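Local structure of citrate synthase (Pyrobaculum aerophilum, 2IBP) at residues Y62-Y67 / R78-Y83; N85-Y90 / I150-V155; Y90-P95 / V175-D180; K157-V162 / F367-V372; G182-F187 / G203-L208. The protein probably catalyses the condensation of oxaloacetate with acetyl-CoA and water to citrate and CoA, a step of the tricarboxylic acid cycle, as a homodimer of topologically interlinked chains. One frame throughout, in Å; residues are numbered along the deposited sequence.

Contact 1: Y62-Y67 / R78-Y83; sequences YEEVSY and RELEDY
Tyr83 and Tyr67 meet as a T-shaped pair: the CD1 edge of Tyr67 stands on one face of Tyr83, ring planes at 84° and centroids 5.2 Å apart. CG of Tyr83 lies anti to its backbone N (chi1 176°), which sends the ring across to helix 62-71, where Tyr83 OH donates to Ser66 OG at 2.6 Å, the serine oxygen lying at the ring edge near its plane. CB of Tyr67 adds a CH-pi contact over the same Tyr83 face, 4.2 Å from the centroid. A leucine in place of Tyr83 would probably leave Ser66 OG without this donor and the Tyr67 edge without an aromatic face. Packing is looser around Leu80, whose CD1 stays 4.1 Å from Glu64 CA. Glu79, a partly exposed residue beside the Tyr67 hydroxyl, pairs with Arg73. Glu64 turns to Arg409 and Tyr403 of the second subunit. The helices cross at 107°, with Glu152 of helix 141-169 against Tyr83 and Val373 of helix 363-382 against Ser66.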
# COMPACT_ATOMS: atom_id res chain seq x y z
N TYR A 62 2.59 7.79 25.82
CA TYR A 62 2.66 7.67 24.37
C TYR A 62 3.27 8.91 23.74
O TYR A 62 4.01 8.81 22.76
CB TYR A 62 1.31 7.38 23.74
CG TYR A 62 1.42 7.11 22.26
CD1 TYR A 62 2.02 5.96 21.79
CD2 TYR A 62 0.95 8.02 21.34
CE1 TYR A 62 2.11 5.70 20.43
CE2 TYR A 62 0.99 7.75 19.98
CZ TYR A 62 1.58 6.59 19.53
OH TYR A 62 1.63 6.38 18.17
N GLU A 63 3.02 10.08 24.32
CA GLU A 63 3.63 11.29 23.77
C GLU A 63 5.15 11.15 23.79
O GLU A 63 5.81 11.37 22.78
CB GLU A 63 3.24 12.54 24.56
CG GLU A 63 1.76 12.95 24.42
CD GLU A 63 0.81 12.26 25.41
OE1 GLU A 63 1.12 11.16 25.91
OE2 GLU A 63 -0.27 12.85 25.66
N GLU A 64 5.70 10.74 24.92
CA GLU A 64 7.16 10.61 25.03
C GLU A 64 7.72 9.46 24.21
O GLU A 64 8.77 9.57 23.58
CB GLU A 64 7.57 10.50 26.49
CG GLU A 64 9.05 10.57 26.72
CD GLU A 64 9.39 10.48 28.19
OE1 GLU A 64 9.19 9.39 28.78
OE2 GLU A 64 9.94 11.48 28.74
N VAL A 65 7.02 8.32 24.22
CA VAL A 65 7.47 7.17 23.46
C VAL A 65 7.40 7.46 21.96
O VAL A 65 8.27 7.03 21.22
CB VAL A 65 6.65 5.92 23.83
CG1 VAL A 65 6.84 4.81 22.80
CG2 VAL A 65 7.01 5.47 25.24
N SER A 66 6.36 8.16 21.52
CA SER A 66 6.25 8.49 20.11
C SER A 66 7.40 9.41 19.70
O SER A 66 7.99 9.26 18.62
CB SER A 66 4.87 9.06 19.75
OG SER A 66 4.59 10.31 20.37
N TYR A 67 7.74 10.36 20.58
CA TYR A 67 8.88 11.23 20.31
C TYR A 67 10.13 10.37 20.14
O TYR A 67 10.89 10.56 19.20
CB TYR A 67 9.10 12.22 21.47
CG TYR A 67 10.20 13.24 21.21
CD1 TYR A 67 9.89 14.53 20.81
CD2 TYR A 67 11.54 12.87 21.27
CE1 TYR A 67 10.89 15.45 20.51
CE2 TYR A 67 12.55 13.79 20.98
CZ TYR A 67 12.21 15.07 20.61
OH TYR A 67 13.21 15.99 20.33
N ARG A 78 11.98 20.74 27.44
CA ARG A 78 11.51 21.71 26.47
C ARG A 78 11.01 21.05 25.19
O ARG A 78 9.98 21.43 24.65
CB ARG A 78 12.60 22.74 26.16
CG ARG A 78 12.18 23.79 25.14
CD ARG A 78 12.93 25.11 25.33
NE ARG A 78 14.39 24.97 25.29
CZ ARG A 78 15.15 25.14 24.21
NH1 ARG A 78 14.60 25.43 23.03
NH2 ARG A 78 16.47 24.99 24.29
N GLU A 79 11.77 20.07 24.71
CA GLU A 79 11.41 19.36 23.49
C GLU A 79 10.08 18.65 23.63
O GLU A 79 9.24 18.71 22.73
CB GLU A 79 12.49 18.35 23.14
CG GLU A 79 13.72 19.00 22.55
CD GLU A 79 14.87 18.05 22.40
OE1 GLU A 79 14.91 17.03 23.12
OE2 GLU A 79 15.77 18.35 21.59
N LEU A 80 9.86 18.06 24.80
CA LEU A 80 8.62 17.33 25.02
C LEU A 80 7.44 18.29 25.09
O LEU A 80 6.42 18.06 24.45
CB LEU A 80 8.70 16.45 26.26
CG LEU A 80 7.48 15.56 26.47
CD1 LEU A 80 7.24 14.68 25.23
CD2 LEU A 80 7.65 14.72 27.72
N GLU A 81 7.61 19.38 25.83
CA GLU A 81 6.57 20.40 25.92
C GLU A 81 6.19 20.93 24.53
O GLU A 81 5.01 21.02 24.18
CB GLU A 81 7.02 21.56 26.81
CG GLU A 81 7.06 21.21 28.28
CD GLU A 81 7.69 22.30 29.13
OE1 GLU A 81 8.27 23.26 28.57
OE2 GLU A 81 7.64 22.17 30.37
N ASP A 82 7.20 21.28 23.73
CA ASP A 82 6.96 21.80 22.39
C ASP A 82 6.28 20.76 21.50
O ASP A 82 5.37 21.07 20.73
CB ASP A 82 8.25 22.29 21.76
CG ASP A 82 8.83 23.51 22.47
OD1 ASP A 82 8.10 24.12 23.30
OD2 ASP A 82 9.99 23.86 22.18
N TYR A 83 6.75 19.52 21.58
CA TYR A 83 6.18 18.41 20.80
C TYR A 83 4.71 18.18 21.17
O TYR A 83 3.83 18.05 20.29
CB TYR A 83 7.00 17.15 21.09
CG TYR A 83 6.47 15.88 20.45
CD1 TYR A 83 6.73 15.62 19.11
CD2 TYR A 83 5.91 14.88 21.21
CE1 TYR A 83 6.28 14.43 18.53
CE2 TYR A 83 5.46 13.70 20.65
CZ TYR A 83 5.66 13.48 19.31
OH TYR A 83 5.27 12.27 18.74

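Contact 2: N85-Y90 / I150-V155; sequences NRMKKY and IAEKLV
Arg86 grips Glu152 side-on with two nitrogens: NE gives a nearly straight bond to OE1 (2.8 Å, 174°) and NH2 another to OE2 (2.9 Å). Both use syn lone pairs, and the guanidinium and carboxylate planes lie only 15° apart. OE2 also bonds to Tyr71, while OE1 accepts from a water, 2.6 Å away, that is hydrogen-bonded to Tyr90 OH as well, so both oxygens are gripped and the carboxylate's rotation is fixed. A methionine in place of Arg86 would probably leave this buried carboxylate without its countercharge. Farther out, Lys153 CG sits over the centre of the Tyr90 ring, a CH-pi contact at 3.6 Å, and the extended lysine continues past the ring to Asp124 and Asp126. On the other flank Met87, bent at chi2 and chi3, brings SD to 3.3 Å from Glu152 O and presses CE tightly against Val155 CG1 (3.5 Å). The helices cross at -63°, a salt-bridged helix pair within the mainly helical citrate synthase fold.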
# COMPACT_ATOMS: atom_id res chain seq x y z
N ASN A 85 2.66 20.27 22.44
CA ASN A 85 1.87 21.38 21.91
C ASN A 85 1.64 21.30 20.41
O ASN A 85 0.56 21.61 19.94
CB ASN A 85 2.51 22.70 22.27
CG ASN A 85 2.16 23.15 23.67
OD1 ASN A 85 1.12 22.78 24.21
ND2 ASN A 85 3.00 24.01 24.25
N ARG A 86 2.64 20.86 19.65
CA ARG A 86 2.48 20.72 18.22
C ARG A 86 1.45 19.63 17.94
O ARG A 86 0.54 19.81 17.15
CB ARG A 86 3.80 20.37 17.52
CG ARG A 86 4.83 21.49 17.52
CD ARG A 86 5.98 21.18 16.57
NE ARG A 86 6.69 19.94 16.88
CZ ARG A 86 7.74 19.84 17.68
NH1 ARG A 86 8.14 20.91 18.38
NH2 ARG A 86 8.32 18.67 17.87
N MET A 87 1.58 18.52 18.65
CA MET A 87 0.66 17.39 18.46
C MET A 87 -0.76 17.84 18.77
O MET A 87 -1.67 17.54 18.02
CB MET A 87 1.08 16.20 19.32
CG MET A 87 2.49 15.71 19.01
SD MET A 87 2.54 14.91 17.42
CE MET A 87 1.92 13.34 18.03
N LYS A 88 -0.95 18.60 19.84
CA LYS A 88 -2.29 19.08 20.18
C LYS A 88 -2.88 19.93 19.06
O LYS A 88 -4.07 19.83 18.75
CB LYS A 88 -2.26 19.83 21.50
CG LYS A 88 -2.18 18.92 22.68
CD LYS A 88 -1.97 19.67 23.97
CE LYS A 88 -2.06 18.73 25.14
NZ LYS A 88 -1.91 19.45 26.42
N LYS A 89 -2.05 20.81 18.48
CA LYS A 89 -2.47 21.67 17.38
C LYS A 89 -2.83 20.83 16.15
O LYS A 89 -3.74 21.16 15.40
CB LYS A 89 -1.34 22.63 17.01
CG LYS A 89 -1.71 23.63 15.93
CD LYS A 89 -0.54 24.57 15.60
CE LYS A 89 0.64 23.80 14.98
NZ LYS A 89 1.74 24.71 14.55
N TYR A 90 -2.10 19.73 15.96
CA TYR A 90 -2.33 18.89 14.79
C TYR A 90 -3.51 17.95 14.88
O TYR A 90 -3.91 17.38 13.87
CB TYR A 90 -1.10 18.03 14.49
CG TYR A 90 0.16 18.79 14.23
CD1 TYR A 90 0.14 19.99 13.53
CD2 TYR A 90 1.38 18.22 14.51
CE1 TYR A 90 1.33 20.66 13.27
CE2 TYR A 90 2.56 18.85 14.23
CZ TYR A 90 2.53 20.06 13.60
OH TYR A 90 3.72 20.69 13.34
N ILE A 150 5.22 16.32 9.13
CA ILE A 150 4.15 15.47 8.59
C ILE A 150 3.98 14.21 9.40
O ILE A 150 2.85 13.77 9.67
CB ILE A 150 4.41 15.15 7.10
CG1 ILE A 150 4.36 16.46 6.29
CG2 ILE A 150 3.38 14.13 6.58
CD1 ILE A 150 5.04 16.41 4.93
N ALA A 151 5.10 13.60 9.78
CA ALA A 151 5.09 12.40 10.62
C ALA A 151 4.36 12.70 11.94
O ALA A 151 3.48 11.93 12.36
CB ALA A 151 6.50 11.89 10.88
N GLU A 152 4.66 13.83 12.56
CA GLU A 152 3.96 14.23 13.79
C GLU A 152 2.45 14.39 13.56
O GLU A 152 1.64 13.95 14.36
CB GLU A 152 4.54 15.54 14.34
CG GLU A 152 5.93 15.40 14.86
CD GLU A 152 6.46 16.67 15.49
OE1 GLU A 152 5.74 17.70 15.51
OE2 GLU A 152 7.59 16.61 16.01
N LYS A 153 2.08 14.98 12.44
CA LYS A 153 0.68 15.20 12.13
C LYS A 153 -0.04 13.88 12.01
O LYS A 153 -1.16 13.73 12.47
CB LYS A 153 0.51 15.98 10.85
CG LYS A 153 0.87 17.43 10.97
CD LYS A 153 0.79 18.08 9.63
CE LYS A 153 1.19 19.51 9.66
NZ LYS A 153 1.19 20.01 8.26
N LEU A 154 0.58 12.92 11.33
CA LEU A 154 -0.05 11.59 11.17
C LEU A 154 -0.29 10.90 12.53
O LEU A 154 -1.34 10.30 12.77
CB LEU A 154 0.83 10.73 10.26
CG LEU A 154 0.60 11.06 8.78
CD1 LEU A 154 1.79 10.72 7.90
CD2 LEU A 154 -0.67 10.39 8.24
N VAL A 155 0.69 11.00 13.42
CA VAL A 155 0.56 10.40 14.74
C VAL A 155 -0.55 11.14 15.52
O VAL A 155 -1.38 10.53 16.19
CB VAL A 155 1.90 10.49 15.47
CG1 VAL A 155 1.75 10.03 16.94
CG2 VAL A 155 2.95 9.67 14.73
O HOH W 1 6.15 19.50 13.75

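Contact 3: Y90-P95 / V175-D180; sequences YRELHP and VRPRDD
Two surface loops of the helical citrate synthase fold meet here, the connection between helices 77-90 and 95-103 and the one leading into helix 183-192, with Pro177 set against Arg91 and Glu92. The proline ring lies along the aliphatic part of Arg91, its CG 3.8 Å from Arg91 CB, the two side chains running antiparallel alongside each other. Arg91 is stretched out from CG to NE, which carries its guanidinium past the proline: NH1 comes 2.9 Å from Arg178 O, close to the guanidinium plane, and NH2 bonds to Leu181 O at the approach to helix 183-192. On the other flank of Pro177, Glu92 bends at chi2 (57°), bringing its carboxylate beside Pro177 CD and into a salt bridge with Arg176. Glu92 OE2 accepts from the backbone N of Leu93 in its own loop and also bonds to Tyr164 of helix 141-169. Arg178 clamps Asp180 side-on within its own loop, NE to OD1 and NH2 to OD2. The surface bridge is less regular: in the modelled conformer of Arg176, one of two, Arg176 NH1 reaches Glu92 OE1 at 2.9 Å, near its own guanidinium plane but 57° out of the carboxylate plane.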
# COMPACT_ATOMS: atom_id res chain seq x y z
N TYR A 90 -2.10 19.73 15.96
CA TYR A 90 -2.33 18.89 14.79
C TYR A 90 -3.51 17.95 14.88
O TYR A 90 -3.91 17.38 13.87
CB TYR A 90 -1.10 18.03 14.49
CG TYR A 90 0.16 18.79 14.23
CD1 TYR A 90 0.14 19.99 13.53
CD2 TYR A 90 1.38 18.22 14.51
CE1 TYR A 90 1.33 20.66 13.27
CE2 TYR A 90 2.56 18.85 14.23
CZ TYR A 90 2.53 20.06 13.60
OH TYR A 90 3.72 20.69 13.34
N ARG A 91 -4.06 17.75 16.07
CA ARG A 91 -5.14 16.77 16.23
C ARG A 91 -6.34 16.99 15.32
O ARG A 91 -6.94 16.02 14.85
CB ARG A 91 -5.64 16.74 17.67
CG ARG A 91 -4.65 16.24 18.64
CD ARG A 91 -5.22 16.35 20.03
NE ARG A 91 -4.28 15.87 21.02
CZ ARG A 91 -4.46 16.01 22.34
NH1 ARG A 91 -5.49 16.69 22.80
NH2 ARG A 91 -3.57 15.51 23.17
N GLU A 92 -6.74 18.23 15.12
CA GLU A 92 -7.94 18.51 14.35
C GLU A 92 -7.72 18.21 12.88
O GLU A 92 -6.60 18.35 12.37
CB GLU A 92 -8.39 19.96 14.53
CG GLU A 92 -9.71 20.31 13.86
CD GLU A 92 -10.89 19.46 14.30
OE1 GLU A 92 -11.67 19.93 15.15
OE2 GLU A 92 -11.01 18.30 13.85
N LEU A 93 -8.77 17.74 12.22
CA LEU A 93 -8.70 17.38 10.83
C LEU A 93 -9.21 18.51 9.96
O LEU A 93 -10.01 19.36 10.39
CB LEU A 93 -9.54 16.12 10.58
CG LEU A 93 -9.17 14.92 11.44
CD1 LEU A 93 -10.19 13.77 11.22
CD2 LEU A 93 -7.73 14.48 11.17
N HIS A 94 -8.78 18.49 8.71
CA HIS A 94 -9.23 19.43 7.69
C HIS A 94 -10.71 19.15 7.41
O HIS A 94 -11.15 17.99 7.43
CB HIS A 94 -8.42 19.19 6.41
CG HIS A 94 -8.65 20.22 5.35
ND1 HIS A 94 -9.76 20.23 4.54
CD2 HIS A 94 -7.87 21.26 4.93
CE1 HIS A 94 -9.69 21.25 3.70
NE2 HIS A 94 -8.55 21.89 3.92
N PRO A 95 -11.50 20.20 7.18
CA PRO A 95 -12.91 19.95 6.93
C PRO A 95 -13.19 18.92 5.82
O PRO A 95 -14.15 18.17 5.92
CB PRO A 95 -13.45 21.34 6.55
CG PRO A 95 -12.57 22.28 7.26
CD PRO A 95 -11.21 21.65 7.25
N VAL A 175 -17.07 14.90 18.44
CA VAL A 175 -16.52 15.55 19.63
C VAL A 175 -15.12 15.94 19.23
O VAL A 175 -14.22 15.11 19.05
CB VAL A 175 -16.56 14.66 20.86
CG1 VAL A 175 -15.87 15.35 22.04
CG2 VAL A 175 -18.01 14.32 21.23
N ARG A 176 -14.91 17.24 19.11
CA ARG A 176 -13.62 17.72 18.67
C ARG A 176 -12.57 17.61 19.75
O ARG A 176 -12.89 17.49 20.93
CB ARG A 176 -13.74 19.11 18.06
CG ARG A 176 -14.63 19.11 16.83
CD ARG A 176 -14.70 20.43 16.11
NE ARG A 176 -15.62 20.35 14.98
CZ ARG A 176 -15.30 19.90 13.77
NH1 ARG A 176 -14.06 19.51 13.50
NH2 ARG A 176 -16.22 19.85 12.81
N PRO A 177 -11.29 17.58 19.34
CA PRO A 177 -10.23 17.38 20.31
C PRO A 177 -10.13 18.45 21.38
O PRO A 177 -10.24 19.64 21.08
CB PRO A 177 -8.95 17.40 19.46
CG PRO A 177 -9.39 17.21 18.06
CD PRO A 177 -10.78 17.72 17.96
N ARG A 178 -9.95 18.00 22.61
CA ARG A 178 -9.72 18.90 23.74
C ARG A 178 -8.23 19.10 23.96
O ARG A 178 -7.45 18.19 24.27
CB ARG A 178 -10.39 18.39 25.01
CG ARG A 178 -11.76 18.98 25.24
CD ARG A 178 -12.39 18.42 26.47
NE ARG A 178 -11.63 18.73 27.67
CZ ARG A 178 -11.95 18.28 28.88
NH1 ARG A 178 -13.00 17.48 29.04
NH2 ARG A 178 -11.21 18.60 29.92
N ASP A 179 -7.86 20.36 23.85
CA ASP A 179 -6.49 20.78 23.94
C ASP A 179 -5.88 20.50 25.32
O ASP A 179 -4.67 20.36 25.44
CB ASP A 179 -6.49 22.28 23.68
CG ASP A 179 -5.36 22.71 22.83
OD1 ASP A 179 -4.97 21.93 21.94
OD2 ASP A 179 -5.00 23.90 22.93
N ASP A 180 -6.71 20.40 26.35
CA ASP A 180 -6.22 20.19 27.71
C ASP A 180 -6.04 18.73 28.10
O ASP A 180 -5.63 18.42 29.22
CB ASP A 180 -7.11 20.88 28.73
CG ASP A 180 -8.52 20.35 28.75
OD1 ASP A 180 -9.08 20.08 27.67
OD2 ASP A 180 -9.10 20.26 29.85
O HOH W 2 -5.91 19.35 20.82
O HOH W 3 -12.70 20.12 10.80

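Contact 4: K157-V162 / F367-V372; sequences KMPTIV and FAMSRV
Met369 lies against Met158, Pro159 and Val162, one part of its side chain to each. Its CG rests on Met158 CG at 3.7 Å, SD faces Val162 CG2 at 3.7 Å, and the methyl CE, turned back by a bend at chi3 (41°), settles by the proline ring, 3.9 Å from Pro159 CB. Met158 answers from the other helix. Its CG is anti to the backbone N (chi1 -158°) and the chain then folds at chi2 and chi3, which takes CE along helix 363-382 to Val372 CG2, 3.7 Å away. The two segments run almost antiparallel, 167° between their directions, with axes 8.9 Å apart and the CA atoms of Met158 and Met369 at 5.3 Å. Pro159 lies at a kink in helix 141-169, where the N atoms of residues 159 and 160 lack the usual bond to the preceding turn. Farther out, Phe187 of helix 183-192 covers Pro159, Val162 and Met369, while Val237 of helix 233-244 packs on Met158. Every touching residue is buried and every side-chain meeting is apolar, so this central pair of helices is joined by the fit of flexible thioethers against branched and cyclic carbons, without a directional bond between the two segments.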
# COMPACT_ATOMS: atom_id res chain seq x y z
N LYS A 157 -3.17 12.89 14.36
CA LYS A 157 -4.48 12.87 13.75
C LYS A 157 -5.18 11.53 13.79
O LYS A 157 -6.41 11.48 13.71
CB LYS A 157 -4.38 13.36 12.31
CG LYS A 157 -3.96 14.81 12.22
CD LYS A 157 -3.63 15.23 10.81
CE LYS A 157 -3.09 16.65 10.81
NZ LYS A 157 -4.13 17.65 11.11
N MET A 158 -4.42 10.44 13.86
CA MET A 158 -5.05 9.13 13.76
C MET A 158 -6.22 8.94 14.74
O MET A 158 -7.29 8.51 14.34
CB MET A 158 -4.03 8.01 13.87
CG MET A 158 -4.50 6.71 13.28
SD MET A 158 -4.65 6.81 11.48
CE MET A 158 -2.98 7.08 10.99
N PRO A 159 -6.05 9.32 16.02
CA PRO A 159 -7.18 9.12 16.93
C PRO A 159 -8.40 9.94 16.57
O PRO A 159 -9.53 9.54 16.85
CB PRO A 159 -6.62 9.55 18.29
CG PRO A 159 -5.13 9.41 18.14
CD PRO A 159 -4.87 9.83 16.74
N THR A 160 -8.18 11.11 15.99
CA THR A 160 -9.30 11.97 15.60
C THR A 160 -10.11 11.29 14.50
O THR A 160 -11.34 11.31 14.50
CB THR A 160 -8.79 13.35 15.16
OG1 THR A 160 -7.82 13.81 16.11
CG2 THR A 160 -9.95 14.34 15.08
N ILE A 161 -9.39 10.74 13.53
CA ILE A 161 -10.04 10.04 12.43
C ILE A 161 -10.89 8.89 12.97
O ILE A 161 -12.07 8.76 12.63
CB ILE A 161 -9.00 9.50 11.44
CG1 ILE A 161 -8.27 10.65 10.75
CG2 ILE A 161 -9.70 8.62 10.38
CD1 ILE A 161 -7.17 10.19 9.82
N VAL A 162 -10.30 8.07 13.82
CA VAL A 162 -11.00 6.94 14.42
C VAL A 162 -12.24 7.38 15.18
O VAL A 162 -13.33 6.84 14.99
CB VAL A 162 -10.04 6.13 15.30
CG1 VAL A 162 -10.79 5.02 16.05
CG2 VAL A 162 -8.87 5.58 14.47
N PHE A 367 -5.08 -0.08 17.02
CA PHE A 367 -3.73 -0.56 16.72
C PHE A 367 -3.02 0.43 15.76
O PHE A 367 -1.85 0.76 15.95
CB PHE A 367 -3.80 -1.96 16.10
CG PHE A 367 -2.45 -2.55 15.79
CD1 PHE A 367 -1.80 -3.35 16.71
CD2 PHE A 367 -1.83 -2.29 14.58
CE1 PHE A 367 -0.56 -3.90 16.40
CE2 PHE A 367 -0.61 -2.86 14.27
CZ PHE A 367 0.01 -3.68 15.17
N ALA A 368 -3.72 0.88 14.72
CA ALA A 368 -3.20 1.88 13.79
C ALA A 368 -2.81 3.18 14.52
O ALA A 368 -1.81 3.82 14.20
CB ALA A 368 -4.24 2.19 12.68
N MET A 369 -3.64 3.60 15.47
CA MET A 369 -3.32 4.79 16.28
C MET A 369 -2.00 4.62 17.01
O MET A 369 -1.27 5.59 17.20
CB MET A 369 -4.42 5.06 17.31
CG MET A 369 -5.65 5.64 16.68
SD MET A 369 -7.09 5.44 17.74
CE MET A 369 -6.41 5.81 19.35
N SER A 370 -1.70 3.40 17.44
CA SER A 370 -0.44 3.13 18.08
C SER A 370 0.72 3.06 17.08
O SER A 370 1.73 3.78 17.18
CB SER A 370 -0.51 1.79 18.81
OG SER A 370 0.74 1.47 19.35
N ARG A 371 0.54 2.17 16.10
CA ARG A 371 1.59 1.83 15.17
C ARG A 371 1.97 2.89 14.16
O ARG A 371 3.05 2.84 13.58
CB ARG A 371 1.20 0.55 14.44
CG ARG A 371 2.24 0.01 13.48
CD ARG A 371 3.58 -0.32 14.12
NE ARG A 371 3.40 -1.15 15.32
CZ ARG A 371 3.37 -2.48 15.32
NH1 ARG A 371 3.67 -3.17 14.22
NH2 ARG A 371 3.12 -3.15 16.43
N VAL A 372 1.12 3.89 14.00
CA VAL A 372 1.40 4.94 13.03
C VAL A 372 2.76 5.57 13.29
O VAL A 372 3.50 5.90 12.35
CB VAL A 372 0.29 5.99 12.97
CG1 VAL A 372 0.06 6.60 14.33
CG2 VAL A 372 0.61 7.04 11.89

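Contact 5: G182-F187 / G203-L208; sequences GHAANF and GIDLYL
Ile204 packs on Ala184 where the start of helix 183-192 lies across helix 198-210 at 122° in the helical citrate synthase fold. From Ile204 CB, 3.9 Å from Ala184 CB, the branch CG2 runs anti to the backbone N and comes down on the same alanine methyl at 3.6 Å; it also reaches the Phe187 ring, 4.2 Å from CD2. Ala184 is the small residue that allows the close approach: its methyl sits against the backbone of helix 198-210, 3.4 Å from Asp205 N, with the CA atoms of Ala184 and Asp205 just 5.0 Å apart. One turn along from Ile204, Leu208 CD1 touches CD2 at the edge of the His183 ring (3.8 Å), the two side chains crossing at about a right angle. Phe187 continues onto Ile366 and Met369 of helix 363-382. Polar links run along the flank, where Asp205 OD1 takes the backbone N of Tyr62. A water donates to Asp205 OD1 at 2.9 Å and accepts from Ala184 N at 2.9 Å.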
# COMPACT_ATOMS: atom_id res chain seq x y z
N GLY A 182 -4.51 14.78 27.32
CA GLY A 182 -3.42 14.02 26.72
C GLY A 182 -3.91 13.22 25.52
O GLY A 182 -5.11 13.10 25.28
N HIS A 183 -2.98 12.62 24.81
CA HIS A 183 -3.30 11.92 23.56
C HIS A 183 -4.32 10.80 23.77
O HIS A 183 -5.38 10.77 23.10
CB HIS A 183 -2.00 11.37 22.99
CG HIS A 183 -2.11 10.90 21.58
ND1 HIS A 183 -1.99 11.75 20.50
CD2 HIS A 183 -2.15 9.65 21.07
CE1 HIS A 183 -2.08 11.05 19.39
NE2 HIS A 183 -2.15 9.77 19.70
N ALA A 184 -4.03 9.91 24.73
CA ALA A 184 -4.90 8.77 25.04
C ALA A 184 -6.22 9.24 25.66
O ALA A 184 -7.31 8.81 25.26
CB ALA A 184 -4.19 7.82 25.97
N ALA A 185 -6.15 10.13 26.64
CA ALA A 185 -7.38 10.64 27.27
C ALA A 185 -8.27 11.33 26.28
O ALA A 185 -9.50 11.16 26.26
CB ALA A 185 -7.05 11.59 28.43
N ASN A 186 -7.67 12.13 25.41
CA ASN A 186 -8.44 12.85 24.45
C ASN A 186 -9.16 11.88 23.50
O ASN A 186 -10.28 12.14 23.08
CB ASN A 186 -7.58 13.77 23.64
CG ASN A 186 -8.37 14.55 22.66
OD1 ASN A 186 -9.23 15.35 23.04
ND2 ASN A 186 -8.15 14.29 21.36
N PHE A 187 -8.49 10.79 23.14
CA PHE A 187 -9.14 9.82 22.27
C PHE A 187 -10.43 9.31 22.91
O PHE A 187 -11.48 9.29 22.28
CB PHE A 187 -8.23 8.65 21.96
CG PHE A 187 -8.92 7.52 21.27
CD1 PHE A 187 -9.44 7.68 20.01
CD2 PHE A 187 -9.10 6.31 21.93
CE1 PHE A 187 -10.12 6.65 19.38
CE2 PHE A 187 -9.76 5.26 21.29
CZ PHE A 187 -10.27 5.44 20.02
N GLY A 203 -5.01 2.81 30.31
CA GLY A 203 -5.10 1.64 29.47
C GLY A 203 -4.85 1.96 28.01
O GLY A 203 -4.09 1.28 27.35
N ILE A 204 -5.47 3.04 27.54
CA ILE A 204 -5.27 3.45 26.15
C ILE A 204 -3.81 3.88 25.95
O ILE A 204 -3.15 3.44 25.01
CB ILE A 204 -6.25 4.56 25.71
CG1 ILE A 204 -7.69 4.02 25.74
CG2 ILE A 204 -5.89 5.07 24.30
CD1 ILE A 204 -7.95 2.84 24.81
N ASP A 205 -3.30 4.70 26.86
CA ASP A 205 -1.91 5.16 26.74
C ASP A 205 -0.95 3.96 26.72
O ASP A 205 -0.04 3.89 25.89
CB ASP A 205 -1.55 6.06 27.92
CG ASP A 205 -0.29 6.89 27.66
OD1 ASP A 205 -0.15 7.41 26.54
OD2 ASP A 205 0.47 7.13 28.61
N LEU A 206 -1.17 3.02 27.63
CA LEU A 206 -0.33 1.83 27.71
C LEU A 206 -0.42 1.04 26.42
O LEU A 206 0.59 0.63 25.85
CB LEU A 206 -0.74 0.95 28.89
CG LEU A 206 0.12 -0.28 29.12
CD1 LEU A 206 1.59 0.11 29.34
CD2 LEU A 206 -0.46 -1.05 30.33
N TYR A 207 -1.63 0.82 25.93
CA TYR A 207 -1.81 0.07 24.70
C TYR A 207 -1.04 0.75 23.56
O TYR A 207 -0.35 0.10 22.78
CB TYR A 207 -3.29 -0.02 24.33
CG TYR A 207 -3.51 -0.79 23.05
CD1 TYR A 207 -3.76 -2.16 23.07
CD2 TYR A 207 -3.37 -0.17 21.82
CE1 TYR A 207 -3.91 -2.86 21.89
CE2 TYR A 207 -3.51 -0.87 20.66
CZ TYR A 207 -3.77 -2.20 20.70
OH TYR A 207 -3.89 -2.89 19.52
N LEU A 208 -1.13 2.08 23.51
CA LEU A 208 -0.47 2.82 22.44
C LEU A 208 1.04 2.65 22.55
O LEU A 208 1.72 2.49 21.55
CB LEU A 208 -0.88 4.29 22.45
CG LEU A 208 -2.32 4.63 22.13
CD1 LEU A 208 -2.55 6.11 22.27
CD2 LEU A 208 -2.78 4.15 20.77
O HOH W 4 -1.47 9.94 26.16

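Contact 4 lies deepest, its centre about 9 Å from that of the chain, and is wholly apolar; contact 3, its centre about 22 Å out, is the surface one and relies on charged side chains around a proline. Contacts 2 and 5 are buried too, but differ: a bidentate salt bridge in one, an alanine-centred apolar fit in the other, each with a water at its flank. Contact 1 is partly buried and the only one reaching the second subunit. Helix 77-90 serves contacts 1 and 2, helix 141-169 contacts 2 and 4. Tyr62 ties contact 1 to contacts 4 and 5 through Ser370 and Asp205, while Lys157 reaches Tyr90, the residue shared by contacts 2 and 3.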